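Local coordinates for protein L-ornithine N(5)-monooxygenase (Pseudomonas aeruginosa, PDB 3S5W) that hydroxylates the side-chain amine of L-ornithine with FAD, NADPH and molecular oxygen, the first step in making the hydroxamate siderophore pyoverdin, at residues H110-D115 against R126-D131; A44-L49 against S138-Q143; G39-A44 against P433-E438. One frame throughout, in Å; residues are numbered along the deposited sequence.

Interaction 1 (H110-D115 against R126-D131). With FAD (flavin-adenine dinucleotide), chain C.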
loop_
_atom_site.group_PDB
_atom_site.type_symbol
_atom_site.label_atom_id
_atom_site.label_comp_id
_atom_site.label_asym_id
_atom_site.label_seq_id
_atom_site.Cartn_x
_atom_site.Cartn_y
_atom_site.Cartn_z
ATOM N N HIS A 110 4.364 21.553 -14.522
ATOM C CA HIS A 110 5.756 21.654 -14.093
ATOM C C HIS A 110 6.751 21.885 -15.239
ATOM O O HIS A 110 7.966 21.769 -15.033
ATOM C CB HIS A 110 6.149 20.447 -13.231
ATOM C CG HIS A 110 5.425 20.425 -11.931
ATOM N ND1 HIS A 110 4.084 20.122 -11.841
ATOM C CD2 HIS A 110 5.816 20.792 -10.684
ATOM C CE1 HIS A 110 3.694 20.249 -10.583
ATOM N NE2 HIS A 110 4.723 20.659 -9.862
ATOM N N ASP A 111 6.226 22.197 -16.428
ATOM C CA ASP A 111 7.036 22.552 -17.612
ATOM C C ASP A 111 7.940 21.401 -18.008
ATOM O O ASP A 111 9.087 21.593 -18.427
ATOM C CB ASP A 111 7.861 23.841 -17.352
ATOM C CG ASP A 111 6.992 25.096 -17.283
ATOM O OD1 ASP A 111 5.845 25.095 -17.794
ATOM O OD2 ASP A 111 7.453 26.118 -16.722
ATOM N N ARG A 112 7.406 20.191 -17.868
ATOM C CA ARG A 112 8.216 18.988 -17.986
ATOM C C ARG A 112 7.625 17.958 -18.950
ATOM O O ARG A 112 8.169 16.877 -19.075
ATOM C CB ARG A 112 8.381 18.365 -16.584
ATOM C CG ARG A 112 9.627 17.640 -16.397
ATOM C CD ARG A 112 9.959 17.420 -14.926
ATOM N NE ARG A 112 9.051 16.490 -14.243
ATOM C CZ ARG A 112 8.466 16.764 -13.083
ATOM N NH1 ARG A 112 8.690 17.944 -12.504
ATOM N NH2 ARG A 112 7.690 15.841 -12.490
ATOM N N LEU A 113 6.526 18.297 -19.632
ATOM C CA LEU A 113 5.823 17.303 -20.414
ATOM C C LEU A 113 6.718 16.860 -21.607
ATOM O O LEU A 113 6.846 15.677 -21.885
ATOM C CB LEU A 113 4.446 17.830 -20.882
ATOM C CG LEU A 113 3.631 16.912 -21.821
ATOM C CD1 LEU A 113 3.469 15.458 -21.307
ATOM C CD2 LEU A 113 2.243 17.497 -22.133
ATOM N N VAL A 114 7.367 17.816 -22.278
ATOM C CA VAL A 114 8.183 17.444 -23.450
ATOM C C VAL A 114 9.386 16.580 -23.027
ATOM O O VAL A 114 9.684 15.554 -23.652
ATOM C CB VAL A 114 8.642 18.665 -24.308
ATOM C CG1 VAL A 114 9.265 18.141 -25.609
ATOM C CG2 VAL A 114 7.453 19.513 -24.663
ATOM N N ASP A 115 10.036 16.979 -21.939
ATOM C CA ASP A 115 11.126 16.167 -21.364
ATOM C C ASP A 115 10.674 14.736 -21.053
ATOM O O ASP A 115 11.355 13.781 -21.418
ATOM C CB ASP A 115 11.719 16.858 -20.122
ATOM C CG ASP A 115 12.486 18.135 -20.482
ATOM O OD1 ASP A 115 12.806 18.335 -21.672
ATOM O OD2 ASP A 115 12.801 18.917 -19.574
ATOM N N ARG A 126 8.919 6.057 -8.709
ATOM C CA ARG A 126 7.968 6.286 -7.606
ATOM C C ARG A 126 8.184 7.656 -6.917
ATOM O O ARG A 126 7.232 8.246 -6.383
ATOM C CB ARG A 126 7.972 5.118 -6.609
ATOM C CG ARG A 126 7.293 3.880 -7.194
ATOM C CD ARG A 126 6.882 2.886 -6.082
ATOM N NE ARG A 126 8.040 2.155 -5.582
ATOM C CZ ARG A 126 8.512 2.188 -4.330
ATOM N NH1 ARG A 126 7.936 2.928 -3.398
ATOM N NH2 ARG A 126 9.574 1.455 -4.011
ATOM N N MET A 127 9.410 8.174 -6.950
ATOM C CA MET A 127 9.672 9.513 -6.387
ATOM C C MET A 127 8.902 10.571 -7.185
ATOM O O MET A 127 8.408 11.535 -6.619
ATOM C CB MET A 127 11.173 9.886 -6.383
ATOM C CG MET A 127 12.073 9.030 -5.486
ATOM S SD MET A 127 13.814 9.648 -5.363
ATOM C CE MET A 127 13.725 10.593 -3.825
ATOM N N GLU A 128 8.808 10.403 -8.499
ATOM C CA GLU A 128 8.009 11.365 -9.303
ATOM C C GLU A 128 6.521 11.177 -9.038
ATOM O O GLU A 128 5.775 12.136 -8.959
ATOM C CB GLU A 128 8.312 11.257 -10.795
ATOM C CG GLU A 128 7.610 12.377 -11.626
ATOM C CD GLU A 128 7.990 12.371 -13.113
ATOM O OE1 GLU A 128 8.410 11.320 -13.639
ATOM O OE2 GLU A 128 7.868 13.429 -13.761
ATOM N N PHE A 129 6.071 9.929 -8.892
ATOM C CA PHE A 129 4.652 9.759 -8.610
ATOM C C PHE A 129 4.300 10.324 -7.217
ATOM O O PHE A 129 3.211 10.817 -7.026
ATOM C CB PHE A 129 4.242 8.303 -8.713
ATOM C CG PHE A 129 2.768 8.120 -8.909
ATOM C CD1 PHE A 129 2.197 8.340 -10.156
ATOM C CD2 PHE A 129 1.960 7.724 -7.864
ATOM C CE1 PHE A 129 0.815 8.159 -10.362
ATOM C CE2 PHE A 129 0.571 7.548 -8.060
ATOM C CZ PHE A 129 0.013 7.762 -9.309
ATOM N N ASN A 130 5.234 10.217 -6.264
ATOM C CA ASN A 130 5.097 10.843 -4.935
ATOM C C ASN A 130 4.908 12.373 -5.067
ATOM O O ASN A 130 4.037 12.958 -4.441
ATOM C CB ASN A 130 6.327 10.544 -4.047
ATOM C CG ASN A 130 6.300 11.320 -2.728
ATOM O OD1 ASN A 130 5.389 11.143 -1.899
ATOM N ND2 ASN A 130 7.290 12.203 -2.537
ATOM N N ASP A 131 5.734 13.005 -5.894
ATOM C CA ASP A 131 5.623 14.447 -6.139
ATOM C C ASP A 131 4.266 14.791 -6.774
ATOM O O ASP A 131 3.647 15.787 -6.412
ATOM C CB ASP A 131 6.765 14.916 -7.044
ATOM C CG ASP A 131 6.884 16.410 -7.076
ATOM O OD1 ASP A 131 7.348 16.952 -6.070
ATOM O OD2 ASP A 131 6.500 17.032 -8.093
HETATM P PA FAD C . -2.055 4.315 1.405
HETATM O O1A FAD C . -1.338 3.273 2.177
HETATM O O2A FAD C . -1.277 4.906 0.216
HETATM O O5B FAD C . -2.460 5.546 2.387
HETATM C C5B FAD C . -2.999 5.265 3.657
HETATM C C4B FAD C . -2.850 6.564 4.430
HETATM O O4B FAD C . -3.491 6.391 5.665
HETATM C C3B FAD C . -1.382 6.845 4.738
HETATM O O3B FAD C . -1.015 8.105 4.210
HETATM C C2B FAD C . -1.296 6.812 6.269
HETATM O O2B FAD C . -0.499 7.870 6.790
HETATM C C1B FAD C . -2.723 7.041 6.667
HETATM N N9A FAD C . -3.143 6.412 7.915
HETATM C C8A FAD C . -3.008 5.081 8.298
HETATM N N7A FAD C . -3.621 4.938 9.511
HETATM C C5A FAD C . -4.148 6.141 9.864
HETATM C C6A FAD C . -4.868 6.557 10.984
HETATM N N6A FAD C . -5.370 5.657 11.845
HETATM N N1A FAD C . -5.264 7.890 11.055
HETATM C C2A FAD C . -4.986 8.801 10.056
HETATM N N3A FAD C . -4.270 8.389 8.937
HETATM C C4A FAD C . -3.863 7.077 8.858
HETATM N N1 FAD C . 0.272 0.268 -6.346
HETATM C C2 FAD C . 0.320 0.452 -7.722
HETATM O O2 FAD C . -0.706 0.429 -8.382
HETATM N N3 FAD C . 1.523 0.662 -8.363
HETATM C C4 FAD C . 2.704 0.711 -7.665
HETATM O O4 FAD C . 3.758 0.949 -8.279
HETATM C C4X FAD C . 2.668 0.509 -6.272
HETATM N N5 FAD C . 3.846 0.532 -5.539
HETATM C C5X FAD C . 3.811 0.321 -4.170
HETATM C C6 FAD C . 5.009 0.346 -3.442
HETATM C C7 FAD C . 5.007 0.137 -2.069
HETATM C C7M FAD C . 6.335 0.168 -1.355
HETATM C C8 FAD C . 3.804 -0.126 -1.425
HETATM C C8M FAD C . 3.726 -0.357 0.057
HETATM C C9 FAD C . 2.609 -0.151 -2.136
HETATM C C9A FAD C . 2.591 0.090 -3.516
HETATM N N10 FAD C . 1.399 0.065 -4.251
HETATM C C10 FAD C . 1.449 0.257 -5.627
HETATM C "C1'" FAD C . 0.075 -0.236 -3.619
HETATM C "C2'" FAD C . -0.490 0.903 -2.745
HETATM O "O2'" FAD C . -1.317 0.223 -1.795
HETATM C "C3'" FAD C . -1.328 1.841 -3.601
HETATM O "O3'" FAD C . -0.564 2.408 -4.684
HETATM C "C4'" FAD C . -1.884 3.027 -2.774
HETATM O "O4'" FAD C . -0.828 3.609 -2.019
HETATM C "C5'" FAD C . -3.110 2.680 -1.888
HETATM O "O5'" FAD C . -3.702 3.904 -1.499
HETATM P P FAD C . -4.514 4.093 -0.112
HETATM O O1P FAD C . -4.816 5.569 -0.029
HETATM O O2P FAD C . -5.670 3.131 -0.148
HETATM O O3P FAD C . -3.454 3.661 1.000
HETATM O O HOH W 1 8.483 18.152 -9.768
#

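Interaction 2 (A44-L49 against S138-Q143)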
loop_
_atom_site.group_PDB
_atom_site.type_symbol
_atom_site.label_atom_id
_atom_site.label_comp_id
_atom_site.label_asym_id
_atom_site.label_seq_id
_atom_site.Cartn_x
_atom_site.Cartn_y
_atom_site.Cartn_z
ATOM N N ALA A 44 -8.122 10.464 -4.550
ATOM C CA ALA A 44 -8.981 10.214 -5.713
ATOM C C ALA A 44 -10.461 10.488 -5.388
ATOM O O ALA A 44 -11.231 11.013 -6.226
ATOM C CB ALA A 44 -8.819 8.751 -6.207
ATOM N N LEU A 45 -10.866 10.074 -4.197
ATOM C CA LEU A 45 -12.218 10.365 -3.724
ATOM C C LEU A 45 -12.518 11.890 -3.586
ATOM O O LEU A 45 -13.587 12.336 -4.016
ATOM C CB LEU A 45 -12.488 9.633 -2.412
ATOM C CG LEU A 45 -13.877 9.860 -1.780
ATOM C CD1 LEU A 45 -14.973 9.391 -2.746
ATOM C CD2 LEU A 45 -13.910 9.036 -0.506
ATOM N N ALA A 46 -11.590 12.666 -3.029
ATOM C CA ALA A 46 -11.735 14.125 -2.909
ATOM C C ALA A 46 -11.946 14.771 -4.290
ATOM O O ALA A 46 -12.779 15.703 -4.463
ATOM C CB ALA A 46 -10.476 14.736 -2.232
ATOM N N ILE A 47 -11.192 14.285 -5.276
ATOM C CA ILE A 47 -11.368 14.751 -6.659
ATOM C C ILE A 47 -12.763 14.432 -7.188
ATOM O O ILE A 47 -13.434 15.302 -7.779
ATOM C CB ILE A 47 -10.314 14.136 -7.624
ATOM C CG1 ILE A 47 -8.911 14.548 -7.209
ATOM C CG2 ILE A 47 -10.611 14.519 -9.080
ATOM C CD1 ILE A 47 -7.800 13.689 -7.864
ATOM N N ALA A 48 -13.203 13.193 -6.998
ATOM C CA ALA A 48 -14.496 12.780 -7.534
ATOM C C ALA A 48 -15.650 13.552 -6.847
ATOM O O ALA A 48 -16.647 13.923 -7.504
ATOM C CB ALA A 48 -14.678 11.309 -7.374
ATOM N N LEU A 49 -15.485 13.809 -5.550
ATOM C CA LEU A 49 -16.444 14.646 -4.783
ATOM C C LEU A 49 -16.508 16.055 -5.327
ATOM O O LEU A 49 -17.609 16.584 -5.526
ATOM C CB LEU A 49 -16.117 14.677 -3.281
ATOM C CG LEU A 49 -16.311 13.376 -2.509
ATOM C CD1 LEU A 49 -15.673 13.456 -1.120
ATOM C CD2 LEU A 49 -17.765 12.960 -2.451
ATOM N N SER A 138 -2.251 19.006 -2.532
ATOM C CA SER A 138 -2.119 20.439 -2.238
ATOM C C SER A 138 -3.265 21.298 -2.803
ATOM O O SER A 138 -3.345 22.485 -2.480
ATOM C CB SER A 138 -0.766 20.998 -2.730
ATOM O OG SER A 138 -0.844 21.275 -4.121
ATOM N N HIS A 139 -4.136 20.726 -3.645
ATOM C CA HIS A 139 -5.367 21.421 -4.079
ATOM C C HIS A 139 -6.550 21.201 -3.135
ATOM O O HIS A 139 -7.648 21.716 -3.385
ATOM C CB HIS A 139 -5.770 21.012 -5.501
ATOM C CG HIS A 139 -4.802 21.463 -6.544
ATOM N ND1 HIS A 139 -3.612 20.809 -6.782
ATOM C CD2 HIS A 139 -4.835 22.519 -7.393
ATOM C CE1 HIS A 139 -2.950 21.448 -7.732
ATOM N NE2 HIS A 139 -3.676 22.481 -8.126
ATOM N N PHE A 140 -6.328 20.440 -2.057
ATOM C CA PHE A 140 -7.420 20.042 -1.139
ATOM C C PHE A 140 -7.110 20.409 0.315
ATOM O O PHE A 140 -7.566 19.747 1.257
ATOM C CB PHE A 140 -7.775 18.545 -1.315
ATOM C CG PHE A 140 -8.297 18.242 -2.669
ATOM C CD1 PHE A 140 -7.420 17.938 -3.713
ATOM C CD2 PHE A 140 -9.658 18.319 -2.932
ATOM C CE1 PHE A 140 -7.898 17.722 -5.015
ATOM C CE2 PHE A 140 -10.137 18.095 -4.220
ATOM C CZ PHE A 140 -9.255 17.785 -5.252
ATOM N N GLN A 141 -6.327 21.478 0.467
ATOM C CA GLN A 141 -5.874 21.981 1.757
ATOM C C GLN A 141 -7.020 22.321 2.713
ATOM O O GLN A 141 -6.872 22.147 3.922
ATOM C CB GLN A 141 -4.951 23.174 1.575
ATOM C CG GLN A 141 -3.534 22.786 1.132
ATOM C CD GLN A 141 -2.668 23.994 0.758
ATOM O OE1 GLN A 141 -2.101 24.056 -0.342
ATOM N NE2 GLN A 141 -2.559 24.953 1.672
ATOM N N GLU A 142 -8.151 22.772 2.180
ATOM C CA GLU A 142 -9.325 23.056 3.021
ATOM C C GLU A 142 -9.963 21.796 3.583
ATOM O O GLU A 142 -10.615 21.842 4.632
ATOM C CB GLU A 142 -10.370 23.902 2.290
ATOM C CG GLU A 142 -9.980 25.394 2.219
ATOM C CD GLU A 142 -11.057 26.278 1.596
ATOM O OE1 GLU A 142 -11.810 25.796 0.712
ATOM O OE2 GLU A 142 -11.136 27.472 1.984
ATOM N N GLN A 143 -9.737 20.671 2.904
ATOM C CA GLN A 143 -10.300 19.399 3.315
ATOM C C GLN A 143 -9.328 18.468 4.027
ATOM O O GLN A 143 -9.743 17.523 4.665
ATOM C CB GLN A 143 -10.944 18.688 2.129
ATOM C CG GLN A 143 -12.144 19.454 1.580
ATOM C CD GLN A 143 -12.786 18.811 0.396
ATOM O OE1 GLN A 143 -12.157 18.045 -0.345
ATOM N NE2 GLN A 143 -14.065 19.119 0.195
HETATM O O HOH W 2 -13.579 17.432 -2.626
#

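Interaction 3 (G39-A44 against P433-E438). With FAD (flavin-adenine dinucleotide), chain C.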
loop_
_atom_site.group_PDB
_atom_site.type_symbol
_atom_site.label_atom_id
_atom_site.label_comp_id
_atom_site.label_asym_id
_atom_site.label_seq_id
_atom_site.Cartn_x
_atom_site.Cartn_y
_atom_site.Cartn_z
ATOM N N GLY A 39 -4.168 9.148 1.518
ATOM C CA GLY A 39 -3.354 8.562 0.441
ATOM C C GLY A 39 -4.153 8.552 -0.863
ATOM O O GLY A 39 -5.267 9.113 -0.940
ATOM N N PRO A 40 -3.615 7.878 -1.905
ATOM C CA PRO A 40 -4.265 7.848 -3.207
ATOM C C PRO A 40 -5.757 7.525 -3.186
ATOM O O PRO A 40 -6.509 8.154 -3.917
ATOM C CB PRO A 40 -3.470 6.772 -3.982
ATOM C CG PRO A 40 -2.064 6.866 -3.387
ATOM C CD PRO A 40 -2.246 7.323 -1.936
ATOM N N SER A 41 -6.197 6.577 -2.351
ATOM C CA SER A 41 -7.624 6.230 -2.345
ATOM C C SER A 41 -8.493 7.452 -2.009
ATOM O O SER A 41 -9.481 7.732 -2.677
ATOM C CB SER A 41 -7.917 5.095 -1.359
ATOM O OG SER A 41 -7.472 3.873 -1.895
ATOM N N ASN A 42 -8.133 8.153 -0.944
ATOM C CA ASN A 42 -8.958 9.267 -0.516
ATOM C C ASN A 42 -8.689 10.551 -1.275
ATOM O O ASN A 42 -9.583 11.371 -1.403
ATOM C CB ASN A 42 -8.905 9.446 0.998
ATOM C CG ASN A 42 -9.786 8.426 1.733
ATOM O OD1 ASN A 42 -10.611 7.728 1.127
ATOM N ND2 ASN A 42 -9.636 8.368 3.041
ATOM N N ILE A 43 -7.483 10.710 -1.814
ATOM C CA ILE A 43 -7.222 11.842 -2.718
ATOM C C ILE A 43 -8.113 11.669 -3.964
ATOM O O ILE A 43 -8.769 12.611 -4.397
ATOM C CB ILE A 43 -5.721 11.950 -3.129
ATOM C CG1 ILE A 43 -4.819 12.147 -1.907
ATOM C CG2 ILE A 43 -5.537 13.108 -4.062
ATOM C CD1 ILE A 43 -3.306 11.923 -2.131
ATOM N N ALA A 44 -8.122 10.464 -4.550
ATOM C CA ALA A 44 -8.981 10.214 -5.713
ATOM C C ALA A 44 -10.461 10.488 -5.388
ATOM O O ALA A 44 -11.231 11.013 -6.226
ATOM C CB ALA A 44 -8.819 8.751 -6.207
ATOM N N PRO A 433 -9.812 5.850 -10.086
ATOM C CA PRO A 433 -10.788 6.835 -10.616
ATOM C C PRO A 433 -12.235 6.349 -10.665
ATOM O O PRO A 433 -13.179 7.141 -10.475
ATOM C CB PRO A 433 -10.287 7.119 -12.049
ATOM C CG PRO A 433 -8.812 6.777 -12.013
ATOM C CD PRO A 433 -8.695 5.602 -11.029
ATOM N N VAL A 434 -12.409 5.066 -10.965
ATOM C CA VAL A 434 -13.728 4.461 -11.036
ATOM C C VAL A 434 -14.299 4.191 -9.617
ATOM O O VAL A 434 -15.502 4.462 -9.364
ATOM C CB VAL A 434 -13.695 3.170 -11.948
ATOM C CG1 VAL A 434 -15.038 2.498 -11.985
ATOM C CG2 VAL A 434 -13.254 3.547 -13.403
ATOM N N ARG A 435 -13.472 3.655 -8.711
ATOM C CA ARG A 435 -13.926 3.475 -7.326
ATOM C C ARG A 435 -14.331 4.813 -6.682
ATOM O O ARG A 435 -15.333 4.883 -5.954
ATOM C CB ARG A 435 -12.851 2.785 -6.502
ATOM C CG ARG A 435 -13.276 2.434 -5.090
ATOM C CD ARG A 435 -12.317 1.418 -4.510
ATOM N NE ARG A 435 -11.063 1.975 -3.988
ATOM C CZ ARG A 435 -9.937 1.276 -3.911
ATOM N NH1 ARG A 435 -9.893 0.053 -4.424
ATOM N NH2 ARG A 435 -8.853 1.792 -3.341
ATOM N N ALA A 436 -13.564 5.872 -6.955
ATOM C CA ALA A 436 -13.882 7.192 -6.426
ATOM C C ALA A 436 -15.259 7.658 -6.922
ATOM O O ALA A 436 -16.049 8.217 -6.150
ATOM C CB ALA A 436 -12.818 8.199 -6.841
ATOM N N GLU A 437 -15.531 7.442 -8.209
ATOM C CA GLU A 437 -16.826 7.809 -8.791
ATOM C C GLU A 437 -17.933 6.968 -8.148
ATOM O O GLU A 437 -19.030 7.469 -7.875
ATOM C CB GLU A 437 -16.826 7.572 -10.295
ATOM C CG GLU A 437 -18.172 7.863 -10.959
ATOM C CD GLU A 437 -18.035 8.074 -12.455
ATOM O OE1 GLU A 437 -17.618 7.127 -13.147
ATOM O OE2 GLU A 437 -18.337 9.193 -12.929
ATOM N N GLU A 438 -17.640 5.704 -7.876
ATOM C CA GLU A 438 -18.641 4.813 -7.295
ATOM C C GLU A 438 -18.966 5.146 -5.818
ATOM O O GLU A 438 -20.148 5.220 -5.435
ATOM C CB GLU A 438 -18.225 3.362 -7.443
ATOM C CG GLU A 438 -18.249 2.882 -8.923
ATOM C CD GLU A 438 -17.667 1.480 -9.107
ATOM O OE1 GLU A 438 -17.038 0.956 -8.160
ATOM O OE2 GLU A 438 -17.824 0.903 -10.206
HETATM P PA FAD C . -2.055 4.315 1.405
HETATM O O1A FAD C . -1.338 3.273 2.177
HETATM O O2A FAD C . -1.277 4.906 0.216
HETATM O O5B FAD C . -2.460 5.546 2.387
HETATM C C5B FAD C . -2.999 5.265 3.657
HETATM C C4B FAD C . -2.850 6.564 4.430
HETATM O O4B FAD C . -3.491 6.391 5.665
HETATM C C3B FAD C . -1.382 6.845 4.738
HETATM O O3B FAD C . -1.015 8.105 4.210
HETATM C C2B FAD C . -1.296 6.812 6.269
HETATM O O2B FAD C . -0.499 7.870 6.790
HETATM C C1B FAD C . -2.723 7.041 6.667
HETATM N N9A FAD C . -3.143 6.412 7.915
HETATM C C8A FAD C . -3.008 5.081 8.298
HETATM N N7A FAD C . -3.621 4.938 9.511
HETATM C C5A FAD C . -4.148 6.141 9.864
HETATM C C6A FAD C . -4.868 6.557 10.984
HETATM N N6A FAD C . -5.370 5.657 11.845
HETATM N N1A FAD C . -5.264 7.890 11.055
HETATM C C2A FAD C . -4.986 8.801 10.056
HETATM N N3A FAD C . -4.270 8.389 8.937
HETATM C C4A FAD C . -3.863 7.077 8.858
HETATM N N1 FAD C . 0.272 0.268 -6.346
HETATM C C2 FAD C . 0.320 0.452 -7.722
HETATM O O2 FAD C . -0.706 0.429 -8.382
HETATM N N3 FAD C . 1.523 0.662 -8.363
HETATM C C4 FAD C . 2.704 0.711 -7.665
HETATM O O4 FAD C . 3.758 0.949 -8.279
HETATM C C4X FAD C . 2.668 0.509 -6.272
HETATM N N5 FAD C . 3.846 0.532 -5.539
HETATM C C5X FAD C . 3.811 0.321 -4.170
HETATM C C6 FAD C . 5.009 0.346 -3.442
HETATM C C7 FAD C . 5.007 0.137 -2.069
HETATM C C7M FAD C . 6.335 0.168 -1.355
HETATM C C8 FAD C . 3.804 -0.126 -1.425
HETATM C C8M FAD C . 3.726 -0.357 0.057
HETATM C C9 FAD C . 2.609 -0.151 -2.136
HETATM C C9A FAD C . 2.591 0.090 -3.516
HETATM N N10 FAD C . 1.399 0.065 -4.251
HETATM C C10 FAD C . 1.449 0.257 -5.627
HETATM C "C1'" FAD C . 0.075 -0.236 -3.619
HETATM C "C2'" FAD C . -0.490 0.903 -2.745
HETATM O "O2'" FAD C . -1.317 0.223 -1.795
HETATM C "C3'" FAD C . -1.328 1.841 -3.601
HETATM O "O3'" FAD C . -0.564 2.408 -4.684
HETATM C "C4'" FAD C . -1.884 3.027 -2.774
HETATM O "O4'" FAD C . -0.828 3.609 -2.019
HETATM C "C5'" FAD C . -3.110 2.680 -1.888
HETATM O "O5'" FAD C . -3.702 3.904 -1.499
HETATM P P FAD C . -4.514 4.093 -0.112
HETATM O O1P FAD C . -4.816 5.569 -0.029
HETATM O O2P FAD C . -5.670 3.131 -0.148
HETATM O O3P FAD C . -3.454 3.661 1.000
#

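Interaction 1 (H110-D115 against R126-D131)
Arg112 and Glu128 come from opposite directions and meet in a salt bridge near the protein surface. Arg112 NH2 donates to Glu128 OE2 over 2.7 Å, a fairly straight bond with an N-H...O angle of 162°. The oxygen lies close to the guanidinium plane and is approached on its anti side, while the two flat groups are turned 40° apart. Arg112 NE adds a weak second bond to the same oxygen, 3.3 Å from Glu128 OE2, so one carboxylate oxygen takes both. Glu128 gets there because its CG is anti to the backbone N (chi1 -173°) and the chain runs extended beyond it. The third guanidinium nitrogen goes through water: Arg112 NH1 donates to a water 2.8 Å away, which in turn donates to Asp131 OD2, also at 2.8 Å.

The bridge joins the turn between helices 103-109 and 113-119 to the first turn of helix 126-137. Helix 103-109 ends there in a Schellman motif, with Asp111 at positive phi as the C-prime residue, and Arg112 is the N-cap of helix 113-119. Further out, Tyr106 OH bonds both Arg112 NH2 and Asp131 OD2, tying the two charges together, and the carbonyl oxygen of Tyr106 is hydrogen-bonded to His110 ND1. At the start of helix 126-137, one guanidinium face of Arg126 meets FAD C6, with Arg126 NH1 3.8 Å from FAD C7M, and Arg126 also salt-bridges Glu241.

Interaction 2 (A44-L49 against S138-Q143)
Ala46 and Phe140 mark the nearest backbone approach, CA to CA 7.5 Å, between a turn of helix 40-56 and the irregular loop that follows helix 126-137. The Phe140 ring lies between the two backbones. The methyl of Ala46 sits over one ring face, displaced toward the rim on the CD2 and CE2 side, as a CH-pi contact: Ala46 CB lies 4.1 Å from the ring centroid and 25° off the normal. At the far end of the ring, Phe140 CZ touches Ile47 CG1, the branch placed beside the backbone N by chi1 of -62°, at 3.8 Å, the two side chains crossing at about a right angle. Phe140 CE2 also comes within 3.6 Å of Ala46 O, so the ring packs on helix backbone too.

A water beside the ring supplies the polar part. It donates to Ala46 O at 2.6 Å and to Gln143 OE1 at 2.8 Å, connecting a helix carbonyl to the loop without any direct hydrogen bond between them. In the Rossmann-type FAD-binding unit, helix 40-56 follows strand 30-36, and the loop leads through Gln143 into strand 144-146 of the same sheet; the Gln143 backbone pairs with Phe63 of strand 61-65. Ala46 and Leu49 lean on that same Phe63, while Ala48 and Leu49 reach Ser440, which places helix 40-56 between strand 61-65 of the mixed sheet and helix 432-447.

Interaction 3 (G39-A44 against P433-E438)
Ser41 and Arg435 carry the polar side of this contact. Arg435 NH2 donates to Ser41 OG over 2.9 Å, bent at 133° but with the oxygen only 2° from the guanidinium plane. Arg435 NE and NH1 are held by Gln415 OE1 and the carbonyl of Asp426, so all three nitrogens have partners and the group's rotation is fixed. Ser41 OG in turn donates to FAD O2P at 2.6 Å; chi1 of -75° puts it beside the backbone N, so hydroxyl and amide face the same phosphate. Ser41 N separately donates a hydrogen bond to FAD O1P at 2.9 Å. One residue grips two oxygens of the same phosphate.

This is the dinucleotide-binding arrangement of a Rossmann-type fold: strand 30-36, a tight turn, then helix 40-56 with Gly39 as N-cap and its N-terminus at the pyrophosphate. The helix dipole and the cationic Arg435 behind Ser41 would both be expected to favour the phosphate's negative charge.

Van der Waals contacts lie one turn along, where small residues let helices 40-56 and 432-447 come close. Ala44 CB and Ala436 CB, the apolar pair, are 4.1 Å apart, and Ala436 CB presses on Ala44 O at 3.3 Å.

How the interactions relate
Helix 40-56 connects the two buried contacts: interactions 2 and 3 share Ala44, have centres about 10 Å apart, and touch where Ala48 CB meets Ala436 O at 3.6 Å. One region of this helix thus packs on the 138-143 loop and on helix 432-447. Interaction 1 lies on the surface, its centre about 20 Å from that of interaction 2 and 21 Å from that of interaction 3, but its helix 126-137 runs straight into the loop of interaction 2. Along the chain the spans are concentric, 3 enclosing 2 and 2 enclosing 1. Interactions 1 and 3 reach one FAD, at the flavin and the pyrophosphate respectively, and interaction 2 joins their helices behind it.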